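Local coordinates for protein glycoside hydrolase (Streptococcus pneumoniae serotype 4, PDB 6ORH) that probably hydrolyses alpha-L-fucosidic linkages as a glycosyl hydrolase of family 29, helping the bacterium break down host-derived carbohydrate antigens, at residues A[326-334]-A[345-353]; A[388-396]-A[408-419]. The protein carries 2 engineered substitutions. All blocks are in the same frame, centred on the assembly; numbering follows the deposited sequence.

Contact 1 (A[326-334]-A[345-353]); sequences DLALGAEVS and RHLTDGLET
T348 carries this contact, its backbone carbonyl and its hydroxyl each bonding to the turn at 328-331. Two hydrogen bonds cross. G330 N donates to T348 O at 2.7 Å, with an N-H...O angle of 164°. The hydroxyl T348 OG1 donates to A331 O, also at 2.7 Å, lying in the carbonyl plane on a lone pair. A chi1 of 58° places OG1 between the backbone N and C of T348, which aims the hydroxyl at A331 and turns CG2 to V333. G330 sits in the type II turn from A328 to A331 at a phi of 78°.

Apolar contacts add to these bonds. T348 CG2 lies 3.8 Å from V333 CG2, while the other valine methyl, CG1, is 4.1 Å from L347 CD1, those two side chains crossing at about a right angle. T348 CB also packs 3.4 Å from the carbonyl A328 O, and L329 CD2 rests 3.7 Å from G350 CA.

D349 OD1 accepts from L351 N in an Asx turn, and its OD2 bonds S354 OG. H346, D349, L351 and S354 belong to a calcium site seen in this protein, although no calcium is bound to this chain here. T348, between H346 and D349 in sequence, joins this loop to the turn that leads into strand 332-334. That strand pairs antiparallel with 364-370, whereas L347 reaches both L366 on 364-370 and I445 on strand 441-448.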
loop_
_atom_site.group_PDB
_atom_site.type_symbol
_atom_site.label_atom_id
_atom_site.label_comp_id
_atom_site.label_asym_id
_atom_site.label_seq_id
_atom_site.Cartn_x
_atom_site.Cartn_y
_atom_site.Cartn_z
ATOM N N ASP A 326 -22.694 -0.188 -12.476
ATOM C CA ASP A 326 -21.743 -1.240 -12.796
ATOM C C ASP A 326 -21.627 -1.336 -14.318
ATOM O O ASP A 326 -22.505 -1.921 -14.974
ATOM C CB ASP A 326 -22.210 -2.578 -12.212
ATOM C CG ASP A 326 -21.253 -3.726 -12.483
ATOM O OD1 ASP A 326 -20.226 -3.479 -13.136
ATOM O OD2 ASP A 326 -21.560 -4.858 -12.053
ATOM N N LEU A 327 -20.507 -0.829 -14.835
ATOM C CA LEU A 327 -20.267 -0.728 -16.270
ATOM C C LEU A 327 -19.960 -2.093 -16.873
ATOM O O LEU A 327 -19.873 -2.239 -18.101
ATOM C CB LEU A 327 -19.120 0.246 -16.515
ATOM C CG LEU A 327 -19.377 1.659 -16.001
ATOM C CD1 LEU A 327 -18.071 2.395 -15.833
ATOM C CD2 LEU A 327 -20.293 2.398 -16.981
ATOM N N ALA A 328 -19.777 -3.109 -16.016
ATOM C CA ALA A 328 -19.490 -4.440 -16.510
ATOM C C ALA A 328 -20.750 -5.297 -16.634
ATOM O O ALA A 328 -20.676 -6.378 -17.201
ATOM C CB ALA A 328 -18.451 -5.115 -15.624
ATOM N N LEU A 329 -21.903 -4.828 -16.132
ATOM C CA LEU A 329 -23.090 -5.678 -16.129
ATOM C C LEU A 329 -23.410 -6.128 -17.551
ATOM O O LEU A 329 -23.505 -5.307 -18.453
ATOM C CB LEU A 329 -24.287 -4.897 -15.579
ATOM C CG LEU A 329 -24.643 -5.072 -14.112
ATOM C CD1 LEU A 329 -25.896 -4.269 -13.796
ATOM C CD2 LEU A 329 -24.819 -6.538 -13.716
ATOM N N GLY A 330 -23.573 -7.433 -17.754
ATOM C CA GLY A 330 -23.933 -7.982 -19.051
ATOM C C GLY A 330 -22.777 -8.063 -20.046
ATOM O O GLY A 330 -22.959 -8.524 -21.168
ATOM N N ALA A 331 -21.573 -7.624 -19.655
ATOM C CA ALA A 331 -20.411 -7.838 -20.508
ATOM C C ALA A 331 -20.226 -9.325 -20.824
ATOM O O ALA A 331 -20.492 -10.193 -19.992
ATOM C CB ALA A 331 -19.180 -7.259 -19.846
ATOM N N GLU A 332 -19.730 -9.608 -22.032
ATOM C CA GLU A 332 -19.393 -10.955 -22.462
ATOM C C GLU A 332 -18.056 -11.352 -21.837
ATOM O O GLU A 332 -17.090 -10.616 -21.965
ATOM C CB GLU A 332 -19.260 -10.985 -23.986
ATOM C CG GLU A 332 -20.480 -11.553 -24.694
ATOM C CD GLU A 332 -20.304 -13.012 -25.086
ATOM O OE1 GLU A 332 -20.959 -13.880 -24.455
ATOM O OE2 GLU A 332 -19.494 -13.283 -26.010
ATOM N N VAL A 333 -18.005 -12.526 -21.200
ATOM C CA VAL A 333 -16.775 -12.990 -20.569
ATOM C C VAL A 333 -16.309 -14.291 -21.218
ATOM O O VAL A 333 -17.080 -15.237 -21.346
ATOM C CB VAL A 333 -16.981 -13.185 -19.051
ATOM C CG1 VAL A 333 -15.660 -13.545 -18.384
ATOM C CG2 VAL A 333 -17.589 -11.965 -18.385
ATOM N N SER A 334 -15.026 -14.370 -21.581
ATOM C CA SER A 334 -14.466 -15.607 -22.106
ATOM C C SER A 334 -13.274 -16.025 -21.260
ATOM O O SER A 334 -12.649 -15.200 -20.591
ATOM C CB SER A 334 -14.021 -15.450 -23.522
ATOM O OG SER A 334 -13.308 -14.243 -23.645
ATOM N N ARG A 345 -20.077 -16.438 -17.744
ATOM C CA ARG A 345 -21.135 -15.442 -17.854
ATOM C C ARG A 345 -21.706 -15.105 -16.479
ATOM O O ARG A 345 -22.351 -14.072 -16.311
ATOM C CB ARG A 345 -22.232 -15.923 -18.819
ATOM C CG ARG A 345 -22.919 -17.215 -18.395
ATOM C CD ARG A 345 -24.234 -17.516 -19.123
ATOM N NE ARG A 345 -25.127 -16.359 -19.208
ATOM C CZ ARG A 345 -25.973 -15.939 -18.261
ATOM N NH1 ARG A 345 -26.099 -16.586 -17.113
ATOM N NH2 ARG A 345 -26.714 -14.866 -18.483
ATOM N N HIS A 346 -21.430 -15.957 -15.482
ATOM C CA HIS A 346 -21.916 -15.733 -14.131
ATOM C C HIS A 346 -21.250 -14.533 -13.451
ATOM O O HIS A 346 -21.701 -14.095 -12.393
ATOM C CB HIS A 346 -21.768 -17.014 -13.303
ATOM C CG HIS A 346 -22.689 -18.090 -13.771
ATOM N ND1 HIS A 346 -22.546 -19.415 -13.387
ATOM C CD2 HIS A 346 -23.733 -18.044 -14.636
ATOM C CE1 HIS A 346 -23.500 -20.132 -13.953
ATOM N NE2 HIS A 346 -24.235 -19.310 -14.742
ATOM N N LEU A 347 -20.174 -14.006 -14.040
ATOM C CA LEU A 347 -19.440 -12.917 -13.408
ATOM C C LEU A 347 -20.110 -11.567 -13.654
ATOM O O LEU A 347 -19.863 -10.627 -12.912
ATOM C CB LEU A 347 -18.005 -12.926 -13.940
ATOM C CG LEU A 347 -17.207 -14.158 -13.534
ATOM C CD1 LEU A 347 -15.982 -14.351 -14.420
ATOM C CD2 LEU A 347 -16.813 -14.046 -12.067
ATOM N N THR A 348 -20.970 -11.474 -14.687
ATOM C CA THR A 348 -21.535 -10.172 -15.014
ATOM C C THR A 348 -23.052 -10.236 -15.192
ATOM O O THR A 348 -23.640 -9.331 -15.784
ATOM C CB THR A 348 -20.902 -9.595 -16.285
ATOM O OG1 THR A 348 -21.121 -10.521 -17.343
ATOM C CG2 THR A 348 -19.406 -9.411 -16.155
ATOM N N ASP A 349 -23.679 -11.292 -14.672
ATOM C CA ASP A 349 -25.083 -11.537 -14.971
ATOM C C ASP A 349 -25.986 -10.869 -13.934
ATOM O O ASP A 349 -27.208 -10.940 -14.056
ATOM C CB ASP A 349 -25.363 -13.036 -15.134
ATOM C CG ASP A 349 -25.255 -13.868 -13.860
ATOM O OD1 ASP A 349 -24.793 -13.346 -12.823
ATOM O OD2 ASP A 349 -25.625 -15.064 -13.929
ATOM N N GLY A 350 -25.388 -10.223 -12.926
ATOM C CA GLY A 350 -26.125 -9.528 -11.882
ATOM C C GLY A 350 -26.950 -10.468 -11.005
ATOM O O GLY A 350 -27.769 -10.001 -10.219
ATOM N N LEU A 351 -26.753 -11.786 -11.175
ATOM C CA LEU A 351 -27.336 -12.806 -10.307
ATOM C C LEU A 351 -26.303 -13.128 -9.229
ATOM O O LEU A 351 -25.228 -13.638 -9.547
ATOM C CB LEU A 351 -27.627 -14.077 -11.123
ATOM C CG LEU A 351 -29.042 -14.311 -11.664
ATOM C CD1 LEU A 351 -29.754 -13.017 -12.058
ATOM C CD2 LEU A 351 -29.022 -15.289 -12.838
ATOM N N GLU A 352 -26.618 -12.835 -7.960
ATOM C CA GLU A 352 -25.705 -13.191 -6.876
ATOM C C GLU A 352 -25.805 -14.686 -6.540
ATOM O O GLU A 352 -25.074 -15.193 -5.702
ATOM C CB GLU A 352 -25.851 -12.258 -5.668
ATOM N N THR A 353 -26.686 -15.419 -7.225
ATOM C CA THR A 353 -26.772 -16.848 -6.993
ATOM C C THR A 353 -25.919 -17.614 -8.012
ATOM O O THR A 353 -25.900 -18.842 -7.988
ATOM C CB THR A 353 -28.233 -17.307 -6.949
ATOM O OG1 THR A 353 -28.680 -17.414 -8.302
ATOM C CG2 THR A 353 -29.129 -16.384 -6.150
#

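Contact 2 (A[388-396]-A[408-419]); sequences GQRIAAFHV and GSGHTVGYKRLL
F394 packs against G410 within an antiparallel beta hairpin, 391-400 with 403-410, of the F5/8 type C (galactose-binding-like) domain. The axes of the short strand segments 391-396 and 408-410 approach to 4.7 Å, their directions differing by 170°. F394 and G410 form a hydrogen-bonded pair: F394 N donates to G410 O at 3.1 Å and G410 N to F394 O at 3.0 Å. V396 and G408 form the next such pair, through V396 N to G408 O, the return bond from G408 N being weak; H395 and S409 are the non-hydrogen-bonded pair between.

From CB, chi1 of 72° sets the F394 ring between its own backbone N and C and brings it over G410, which has no side chain to obstruct it. G410 N stands 4.0 Å above one ring face, offset toward the rim. CD1 meets H411 O near the ring plane and lies 3.9 Å from V413 CG2. CE1 reaches T412 O, again at the edge, and CE2 touches L419 CD2 at 3.9 Å. At the tip, CZ lies over one face of the R417 guanidinium, whose NH1 also forms a salt bridge with D221.

Past G410 the regular pairing ends, although A393 and H411 stay close. On its other side, A392 and A393 both face E435 of strand 428-436, a classic beta bulge. One water accepts from Q389 NE2, which also donates to L223 O, and from V413 N, and donates to I391 O; a second links A392 O to H411 ND1. H411 NE2 bonds H243 NE2 of the second subunit, placing this edge at the dimer interface. Beside the phenyl edge, R417 NH1 donates to T412 O at 2.8 Å, in the carbonyl plane and 7° out of the guanidinium plane.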
loop_
_atom_site.group_PDB
_atom_site.type_symbol
_atom_site.label_atom_id
_atom_site.label_comp_id
_atom_site.label_asym_id
_atom_site.label_seq_id
_atom_site.Cartn_x
_atom_site.Cartn_y
_atom_site.Cartn_z
ATOM N N GLY A 388 -14.223 -20.952 1.006
ATOM C CA GLY A 388 -12.889 -20.616 1.498
ATOM C C GLY A 388 -12.130 -19.620 0.611
ATOM O O GLY A 388 -12.322 -19.541 -0.608
ATOM N N GLN A 389 -11.236 -18.845 1.235
ATOM C CA GLN A 389 -10.446 -17.853 0.510
ATOM C C GLN A 389 -9.268 -18.539 -0.187
ATOM O O GLN A 389 -8.577 -19.381 0.420
ATOM C CB GLN A 389 -9.909 -16.839 1.536
ATOM C CG GLN A 389 -9.222 -15.628 0.903
ATOM C CD GLN A 389 -8.790 -14.569 1.896
ATOM O OE1 GLN A 389 -9.007 -14.725 3.101
ATOM N NE2 GLN A 389 -8.201 -13.487 1.388
ATOM N N ARG A 390 -8.991 -18.164 -1.447
ATOM C CA ARG A 390 -8.046 -18.940 -2.250
ATOM C C ARG A 390 -7.021 -18.091 -2.991
ATOM O O ARG A 390 -5.839 -18.445 -3.020
ATOM C CB ARG A 390 -8.819 -19.784 -3.289
ATOM C CG ARG A 390 -9.830 -20.744 -2.666
ATOM C CD ARG A 390 -10.825 -21.314 -3.702
ATOM N NE ARG A 390 -11.695 -22.220 -2.993
ATOM C CZ ARG A 390 -11.964 -23.487 -3.330
ATOM N NH1 ARG A 390 -11.497 -24.003 -4.464
ATOM N NH2 ARG A 390 -12.737 -24.207 -2.546
ATOM N N ILE A 391 -7.453 -16.975 -3.609
ATOM C CA ILE A 391 -6.594 -16.267 -4.553
ATOM C C ILE A 391 -5.468 -15.561 -3.810
ATOM O O ILE A 391 -5.738 -14.895 -2.816
ATOM C CB ILE A 391 -7.409 -15.281 -5.411
ATOM C CG1 ILE A 391 -8.302 -16.090 -6.353
ATOM C CG2 ILE A 391 -6.481 -14.357 -6.195
ATOM C CD1 ILE A 391 -9.416 -15.256 -7.006
ATOM N N ALA A 392 -4.245 -15.697 -4.321
ATOM C CA ALA A 392 -3.079 -15.095 -3.696
ATOM C C ALA A 392 -2.390 -14.070 -4.592
ATOM O O ALA A 392 -1.527 -13.314 -4.111
ATOM C CB ALA A 392 -2.116 -16.202 -3.285
ATOM N N ALA A 393 -2.711 -14.050 -5.907
ATOM C CA ALA A 393 -2.140 -13.025 -6.775
ATOM C C ALA A 393 -2.974 -12.899 -8.038
ATOM O O ALA A 393 -3.395 -13.912 -8.599
ATOM C CB ALA A 393 -0.712 -13.355 -7.172
ATOM N N PHE A 394 -3.180 -11.656 -8.467
ATOM C CA PHE A 394 -3.908 -11.438 -9.719
ATOM C C PHE A 394 -3.455 -10.108 -10.320
ATOM O O PHE A 394 -2.896 -9.246 -9.629
ATOM C CB PHE A 394 -5.429 -11.487 -9.476
ATOM C CG PHE A 394 -5.925 -10.269 -8.734
ATOM C CD1 PHE A 394 -5.803 -10.210 -7.346
ATOM C CD2 PHE A 394 -6.366 -9.134 -9.412
ATOM C CE1 PHE A 394 -6.131 -9.047 -6.659
ATOM C CE2 PHE A 394 -6.689 -7.971 -8.728
ATOM C CZ PHE A 394 -6.613 -7.941 -7.338
ATOM N N HIS A 395 -3.724 -9.899 -11.620
ATOM C CA HIS A 395 -3.534 -8.577 -12.186
ATOM C C HIS A 395 -4.643 -8.313 -13.205
ATOM O O HIS A 395 -5.366 -9.225 -13.600
ATOM C CB HIS A 395 -2.109 -8.370 -12.745
ATOM C CG HIS A 395 -1.730 -9.280 -13.867
ATOM N ND1 HIS A 395 -1.219 -10.546 -13.640
ATOM C CD2 HIS A 395 -1.759 -9.110 -15.217
ATOM C CE1 HIS A 395 -0.969 -11.130 -14.803
ATOM N NE2 HIS A 395 -1.292 -10.267 -15.777
ATOM N N VAL A 396 -4.772 -7.052 -13.593
ATOM C CA VAL A 396 -5.830 -6.617 -14.489
ATOM C C VAL A 396 -5.173 -5.815 -15.607
ATOM O O VAL A 396 -4.288 -4.996 -15.370
ATOM C CB VAL A 396 -6.821 -5.732 -13.711
ATOM C CG1 VAL A 396 -7.918 -5.205 -14.634
ATOM C CG2 VAL A 396 -7.475 -6.533 -12.599
ATOM N N GLY A 408 -3.833 -2.618 -12.998
ATOM C CA GLY A 408 -3.335 -2.709 -11.629
ATOM C C GLY A 408 -3.091 -4.174 -11.258
ATOM O O GLY A 408 -3.324 -5.088 -12.054
ATOM N N SER A 409 -2.590 -4.386 -10.032
ATOM C CA SER A 409 -2.356 -5.747 -9.579
ATOM C C SER A 409 -2.607 -5.809 -8.081
ATOM O O SER A 409 -2.653 -4.780 -7.394
ATOM C CB SER A 409 -0.942 -6.226 -9.882
ATOM O OG SER A 409 0.015 -5.500 -9.122
ATOM N N GLY A 410 -2.686 -7.043 -7.594
ATOM C CA GLY A 410 -2.898 -7.252 -6.171
ATOM C C GLY A 410 -2.503 -8.653 -5.739
ATOM O O GLY A 410 -2.050 -9.493 -6.535
ATOM N N HIS A 411 -2.654 -8.887 -4.436
ATOM C CA HIS A 411 -2.481 -10.217 -3.890
ATOM C C HIS A 411 -3.838 -10.908 -3.760
ATOM O O HIS A 411 -4.230 -11.691 -4.639
ATOM C CB HIS A 411 -1.771 -10.129 -2.520
ATOM C CG HIS A 411 -0.367 -9.645 -2.581
ATOM N ND1 HIS A 411 0.712 -10.487 -2.376
ATOM C CD2 HIS A 411 0.141 -8.416 -2.778
ATOM C CE1 HIS A 411 1.829 -9.780 -2.459
ATOM N NE2 HIS A 411 1.507 -8.516 -2.710
ATOM N N THR A 412 -4.547 -10.640 -2.650
ATOM C CA THR A 412 -5.801 -11.310 -2.333
ATOM C C THR A 412 -7.002 -10.610 -2.977
ATOM O O THR A 412 -6.944 -9.449 -3.414
ATOM C CB THR A 412 -5.995 -11.378 -0.806
ATOM O OG1 THR A 412 -5.704 -10.064 -0.289
ATOM C CG2 THR A 412 -5.055 -12.377 -0.159
ATOM N N VAL A 413 -8.102 -11.360 -3.012
ATOM C CA VAL A 413 -9.401 -10.825 -3.379
ATOM C C VAL A 413 -10.260 -10.816 -2.111
ATOM O O VAL A 413 -10.626 -9.744 -1.622
ATOM C CB VAL A 413 -10.000 -11.657 -4.536
ATOM C CG1 VAL A 413 -11.459 -11.255 -4.795
ATOM C CG2 VAL A 413 -9.202 -11.452 -5.835
ATOM N N GLY A 414 -10.596 -11.998 -1.583
ATOM C CA GLY A 414 -11.407 -12.077 -0.376
ATOM C C GLY A 414 -12.899 -11.869 -0.670
ATOM O O GLY A 414 -13.366 -12.121 -1.793
ATOM N N TYR A 415 -13.636 -11.361 0.325
ATOM C CA TYR A 415 -15.063 -11.156 0.162
ATOM C C TYR A 415 -15.335 -10.164 -0.975
ATOM O O TYR A 415 -16.291 -10.303 -1.753
ATOM C CB TYR A 415 -15.653 -10.581 1.453
ATOM C CG TYR A 415 -17.158 -10.576 1.421
ATOM C CD1 TYR A 415 -17.862 -11.717 1.775
ATOM C CD2 TYR A 415 -17.837 -9.438 1.019
ATOM C CE1 TYR A 415 -19.248 -11.735 1.706
ATOM C CE2 TYR A 415 -19.222 -9.437 0.941
ATOM C CZ TYR A 415 -19.910 -10.599 1.276
ATOM O OH TYR A 415 -21.278 -10.646 1.285
ATOM N N LYS A 416 -14.506 -9.123 -1.020
ATOM C CA LYS A 416 -14.675 -8.063 -1.996
ATOM C C LYS A 416 -13.373 -7.287 -2.081
ATOM O O LYS A 416 -12.835 -6.854 -1.066
ATOM C CB LYS A 416 -15.778 -7.118 -1.512
ATOM C CG LYS A 416 -15.910 -5.804 -2.277
ATOM C CD LYS A 416 -17.187 -5.080 -1.822
ATOM C CE LYS A 416 -17.300 -3.661 -2.339
ATOM N NZ LYS A 416 -18.595 -3.058 -1.912
ATOM N N ARG A 417 -12.884 -7.085 -3.315
ATOM C CA ARG A 417 -11.669 -6.321 -3.539
ATOM C C ARG A 417 -12.005 -5.231 -4.553
ATOM O O ARG A 417 -12.525 -5.535 -5.634
ATOM C CB ARG A 417 -10.582 -7.240 -4.135
ATOM C CG ARG A 417 -9.255 -6.568 -4.468
ATOM C CD ARG A 417 -8.535 -6.126 -3.194
ATOM N NE ARG A 417 -7.408 -5.224 -3.427
ATOM C CZ ARG A 417 -6.134 -5.579 -3.420
ATOM N NH1 ARG A 417 -5.760 -6.861 -3.336
ATOM N NH2 ARG A 417 -5.218 -4.629 -3.557
ATOM N N LEU A 418 -11.738 -3.990 -4.168
ATOM C CA LEU A 418 -11.791 -2.871 -5.102
ATOM C C LEU A 418 -10.349 -2.588 -5.477
ATOM O O LEU A 418 -9.441 -2.639 -4.633
ATOM C CB LEU A 418 -12.454 -1.657 -4.443
ATOM C CG LEU A 418 -13.891 -1.897 -3.998
ATOM C CD1 LEU A 418 -14.412 -0.698 -3.186
ATOM C CD2 LEU A 418 -14.795 -2.157 -5.200
ATOM N N LEU A 419 -10.107 -2.475 -6.775
ATOM C CA LEU A 419 -8.786 -2.049 -7.182
ATOM C C LEU A 419 -8.878 -0.846 -8.130
ATOM O O LEU A 419 -9.521 -0.947 -9.168
ATOM C CB LEU A 419 -8.129 -3.247 -7.871
ATOM C CG LEU A 419 -6.711 -2.989 -8.366
ATOM C CD1 LEU A 419 -5.745 -2.857 -7.179
ATOM C CD2 LEU A 419 -6.300 -4.157 -9.258
HETATM O O HOH W 1 -7.948 -13.940 -1.593
HETATM O O HOH W 2 0.085 -13.183 -1.955
#

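Overall arrangement
Contact 1 closes before contact 2 opens along the chain, and both lie within the F5/8 type C domain. Their centres are 18 Å apart and their nearest atoms about 8 Å, so they do not touch. They share one five-stranded antiparallel sheet, ordered 332-334, 364-370, 428-436, 391-400, 403-410: contact 1 uses one outermost strand and contact 2 the other, together with its neighbour. Contact 2 also reaches the second sheet through 417-426, in which 441-448 contributes T443 to the calcium site. The two edge strands thus face different surroundings: the loop with calcium-site residues beside 332-334, and the second subunit beside 403-410.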